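Long-range contact in putative nucleoside-diphosphate-sugar epimerase (Staphylococcus aureus subsp. aureus, PDB 3E48), which is of unknown function but probably binds NAD(P)(H) through a Rossmann-type domain and may act on nucleoside-diphosphate sugars: residues Tyr53-Phe63 with Lys81-Tyr91. Sequence-based numbering, arbitrary orientation.
Sequences YFNQESMVEAF and KRIPEVENLVY
Asn88 points its amide from helix 84-91 into the turn that leads into helix 56-63 and bonds there at both ends. Its ND2 donates to Tyr53 O at 2.9 Å in an almost straight bond (175°) lying in the Asn88 amide plane; ND2 also donates to a water, which in turn gives a weak bond to Phe54 O. Its OD1 receives Gln56 NE2 at 2.9 Å, more bent, with the two amides turned 81° against each other. Three partners thus fix the rotation of a buried amide.

The Gln56 chain, CG anti to the backbone N and extended beyond, carries its amide over one face of Tyr91. Amide and ring are stacked nearly parallel, with OE1 3.3 Å above the ring centre. Val60 CG2 meets the same ring at its edge, and a second water joins Tyr91 OH to Glu57 OE1, closing the outer side of the contact.

On the inner side, the selenomethionine Met59 bends at chi2 and chi3, which sets CE against the backbone of helix 84-91, 3.3 Å from Leu89 N, and against Leu89 CB. Phe63 CE2 touches Leu89 CD1 at 3.7 Å. At the other end Glu85 runs extended past Tyr53, its OE2 at the ring edge, 3.4 Å from Tyr53 CD1; the same oxygen is hydrogen-bonded to Ser74 OG. Phe54 lies against Pro84 CB and the Lys81 carbonyl.

The axes of segments 56-63 and 84-91 come within 8.8 Å and cross at -40°, the two helices being neighbours on one face of the parallel part of the Rossmann-type sheet. Met59, Phe63, Glu85 and Leu89 touch strand 68-71, which lies between them in the chain, while helix 118-131 packs beside helix 84-96 and the second subunit reaches Pro84 and Glu87 through its Phe80.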
# COMPACT_ATOMS: atom_id res chain seq x y z
N TYR B 53 20.47 -4.33 2.95
CA TYR B 53 19.02 -4.51 2.86
C TYR B 53 18.56 -5.43 1.74
O TYR B 53 17.54 -6.11 1.86
CB TYR B 53 18.31 -3.18 2.63
CG TYR B 53 18.14 -2.30 3.85
CD1 TYR B 53 17.38 -1.14 3.75
CD2 TYR B 53 18.72 -2.61 5.07
CE1 TYR B 53 17.20 -0.30 4.84
CE2 TYR B 53 18.55 -1.78 6.18
CZ TYR B 53 17.78 -0.62 6.05
OH TYR B 53 17.58 0.21 7.13
N PHE B 54 19.31 -5.45 0.64
CA PHE B 54 18.91 -6.25 -0.51
C PHE B 54 19.59 -7.60 -0.62
O PHE B 54 19.63 -8.20 -1.69
CB PHE B 54 19.11 -5.41 -1.77
CG PHE B 54 18.25 -4.18 -1.79
CD1 PHE B 54 16.92 -4.26 -2.19
CD2 PHE B 54 18.75 -2.96 -1.34
CE1 PHE B 54 16.10 -3.14 -2.13
CE2 PHE B 54 17.94 -1.84 -1.29
CZ PHE B 54 16.61 -1.92 -1.68
N ASN B 55 20.10 -8.08 0.51
CA ASN B 55 20.72 -9.39 0.56
C ASN B 55 20.05 -10.07 1.74
O ASN B 55 20.33 -9.76 2.90
CB ASN B 55 22.23 -9.27 0.79
CG ASN B 55 22.92 -10.61 0.79
OD1 ASN B 55 22.70 -11.43 1.67
ND2 ASN B 55 23.75 -10.85 -0.22
N GLN B 56 19.13 -10.98 1.44
CA GLN B 56 18.37 -11.66 2.47
C GLN B 56 19.20 -12.26 3.59
O GLN B 56 18.92 -12.04 4.76
CB GLN B 56 17.48 -12.74 1.86
CG GLN B 56 16.33 -13.13 2.78
CD GLN B 56 15.20 -13.83 2.06
OE1 GLN B 56 15.28 -15.02 1.77
NE2 GLN B 56 14.14 -13.09 1.74
N GLU B 57 20.23 -13.01 3.23
CA GLU B 57 21.07 -13.63 4.24
C GLU B 57 21.82 -12.62 5.10
O GLU B 57 22.14 -12.90 6.26
CB GLU B 57 22.03 -14.63 3.60
CG GLU B 57 21.29 -15.85 3.07
CD GLU B 57 20.46 -16.52 4.16
OE1 GLU B 57 19.32 -16.97 3.87
OE2 GLU B 57 20.95 -16.61 5.31
N SER B 58 22.10 -11.45 4.54
CA SER B 58 22.79 -10.41 5.29
C SER B 58 21.83 -9.95 6.40
O SER B 58 22.25 -9.73 7.54
CB SER B 58 23.15 -9.23 4.38
OG SER B 58 23.81 -8.21 5.10
N MSE B 59 20.55 -9.81 6.06
CA MSE B 59 19.56 -9.39 7.05
C MSE B 59 19.36 -10.48 8.10
O MSE B 59 19.29 -10.21 9.29
CB MSE B 59 18.22 -9.05 6.37
CG MSE B 59 18.15 -7.66 5.75
SE MSE B 59 17.29 -6.30 6.89
CE MSE B 59 15.82 -5.84 5.71
N VAL B 60 19.27 -11.73 7.65
CA VAL B 60 19.10 -12.85 8.57
C VAL B 60 20.24 -12.88 9.58
O VAL B 60 20.01 -13.00 10.79
CB VAL B 60 19.09 -14.21 7.82
CG1 VAL B 60 19.13 -15.36 8.81
CG2 VAL B 60 17.84 -14.30 6.95
N GLU B 61 21.47 -12.76 9.09
CA GLU B 61 22.64 -12.78 9.97
C GLU B 61 22.63 -11.63 10.98
O GLU B 61 22.87 -11.84 12.16
CB GLU B 61 23.93 -12.72 9.15
CG GLU B 61 24.21 -13.98 8.34
CD GLU B 61 24.29 -15.22 9.21
OE1 GLU B 61 24.99 -15.17 10.24
OE2 GLU B 61 23.66 -16.24 8.85
N ALA B 62 22.35 -10.43 10.49
CA ALA B 62 22.32 -9.25 11.35
C ALA B 62 21.27 -9.32 12.45
O ALA B 62 21.45 -8.73 13.52
CB ALA B 62 22.10 -8.00 10.50
N PHE B 63 20.17 -10.02 12.19
CA PHE B 63 19.07 -10.13 13.15
C PHE B 63 19.23 -11.24 14.19
O PHE B 63 18.45 -11.32 15.13
CB PHE B 63 17.74 -10.33 12.41
CG PHE B 63 17.22 -9.09 11.70
CD1 PHE B 63 17.97 -7.91 11.63
CD2 PHE B 63 15.96 -9.11 11.10
CE1 PHE B 63 17.47 -6.78 10.97
CE2 PHE B 63 15.47 -7.99 10.44
CZ PHE B 63 16.22 -6.82 10.37
N LYS B 81 11.57 -1.45 -6.90
CA LYS B 81 12.96 -1.73 -6.55
C LYS B 81 13.21 -1.72 -5.05
O LYS B 81 14.15 -2.37 -4.59
CB LYS B 81 13.88 -0.72 -7.24
CG LYS B 81 14.05 -0.96 -8.73
CD LYS B 81 15.05 0.02 -9.35
CE LYS B 81 16.38 0.01 -8.61
NZ LYS B 81 17.02 -1.33 -8.58
N ARG B 82 12.38 -1.02 -4.29
CA ARG B 82 12.59 -0.96 -2.85
C ARG B 82 11.87 -2.10 -2.09
O ARG B 82 12.32 -2.51 -1.03
CB ARG B 82 12.14 0.40 -2.29
CG ARG B 82 12.63 0.65 -0.87
CD ARG B 82 12.04 1.91 -0.25
NE ARG B 82 12.42 3.14 -0.94
CZ ARG B 82 12.07 4.36 -0.53
NH1 ARG B 82 11.33 4.50 0.56
NH2 ARG B 82 12.44 5.44 -1.21
N ILE B 83 10.77 -2.60 -2.65
CA ILE B 83 10.00 -3.68 -2.03
C ILE B 83 10.79 -4.83 -1.39
O ILE B 83 10.47 -5.26 -0.29
CB ILE B 83 9.02 -4.31 -3.07
CG1 ILE B 83 7.98 -3.29 -3.47
CG2 ILE B 83 8.36 -5.56 -2.48
CD1 ILE B 83 7.21 -2.72 -2.31
N PRO B 84 11.81 -5.35 -2.09
CA PRO B 84 12.60 -6.46 -1.52
C PRO B 84 13.08 -6.17 -0.10
O PRO B 84 13.28 -7.08 0.71
CB PRO B 84 13.74 -6.60 -2.52
CG PRO B 84 13.06 -6.27 -3.83
CD PRO B 84 12.28 -5.03 -3.45
N GLU B 85 13.25 -4.89 0.19
CA GLU B 85 13.69 -4.39 1.48
C GLU B 85 12.81 -4.92 2.62
O GLU B 85 13.30 -5.51 3.60
CB GLU B 85 13.56 -2.89 1.43
CG GLU B 85 14.28 -2.12 2.44
CD GLU B 85 14.26 -0.67 2.06
OE1 GLU B 85 13.32 0.06 2.47
OE2 GLU B 85 15.17 -0.27 1.32
N VAL B 86 11.51 -4.69 2.49
CA VAL B 86 10.55 -5.11 3.50
C VAL B 86 10.37 -6.62 3.48
O VAL B 86 10.12 -7.23 4.52
CB VAL B 86 9.18 -4.42 3.30
CG1 VAL B 86 8.55 -4.83 1.98
CG2 VAL B 86 8.25 -4.77 4.46
N GLU B 87 10.47 -7.23 2.30
CA GLU B 87 10.34 -8.68 2.23
C GLU B 87 11.48 -9.28 3.05
O GLU B 87 11.27 -10.21 3.81
CB GLU B 87 10.45 -9.17 0.78
CG GLU B 87 9.21 -8.97 -0.08
CD GLU B 87 8.03 -9.82 0.34
OE1 GLU B 87 8.24 -10.94 0.84
OE2 GLU B 87 6.87 -9.37 0.17
N ASN B 88 12.68 -8.73 2.90
CA ASN B 88 13.82 -9.25 3.64
C ASN B 88 13.68 -8.99 5.13
O ASN B 88 14.06 -9.83 5.95
CB ASN B 88 15.12 -8.68 3.08
CG ASN B 88 15.45 -9.24 1.71
OD1 ASN B 88 14.93 -10.29 1.32
ND2 ASN B 88 16.33 -8.55 0.98
N LEU B 89 13.14 -7.83 5.47
CA LEU B 89 12.94 -7.49 6.88
C LEU B 89 12.09 -8.56 7.55
O LEU B 89 12.48 -9.12 8.58
CB LEU B 89 12.23 -6.14 6.99
CG LEU B 89 11.69 -5.75 8.37
CD1 LEU B 89 12.84 -5.59 9.37
CD2 LEU B 89 10.91 -4.44 8.23
N VAL B 90 10.93 -8.86 6.96
CA VAL B 90 10.03 -9.86 7.52
C VAL B 90 10.63 -11.27 7.52
O VAL B 90 10.52 -11.99 8.51
CB VAL B 90 8.69 -9.90 6.75
CG1 VAL B 90 7.81 -11.03 7.27
CG2 VAL B 90 7.97 -8.56 6.92
N TYR B 91 11.27 -11.65 6.42
CA TYR B 91 11.87 -12.98 6.32
C TYR B 91 12.93 -13.18 7.39
O TYR B 91 12.96 -14.22 8.05
CB TYR B 91 12.49 -13.18 4.94
CG TYR B 91 13.14 -14.53 4.77
CD1 TYR B 91 14.43 -14.77 5.23
CD2 TYR B 91 12.46 -15.58 4.15
CE1 TYR B 91 15.03 -16.01 5.08
CE2 TYR B 91 13.05 -16.83 4.00
CZ TYR B 91 14.34 -17.04 4.46
OH TYR B 91 14.94 -18.26 4.30
O HOH W 1 16.74 -9.25 -1.75
O HOH W 2 17.38 -18.27 5.23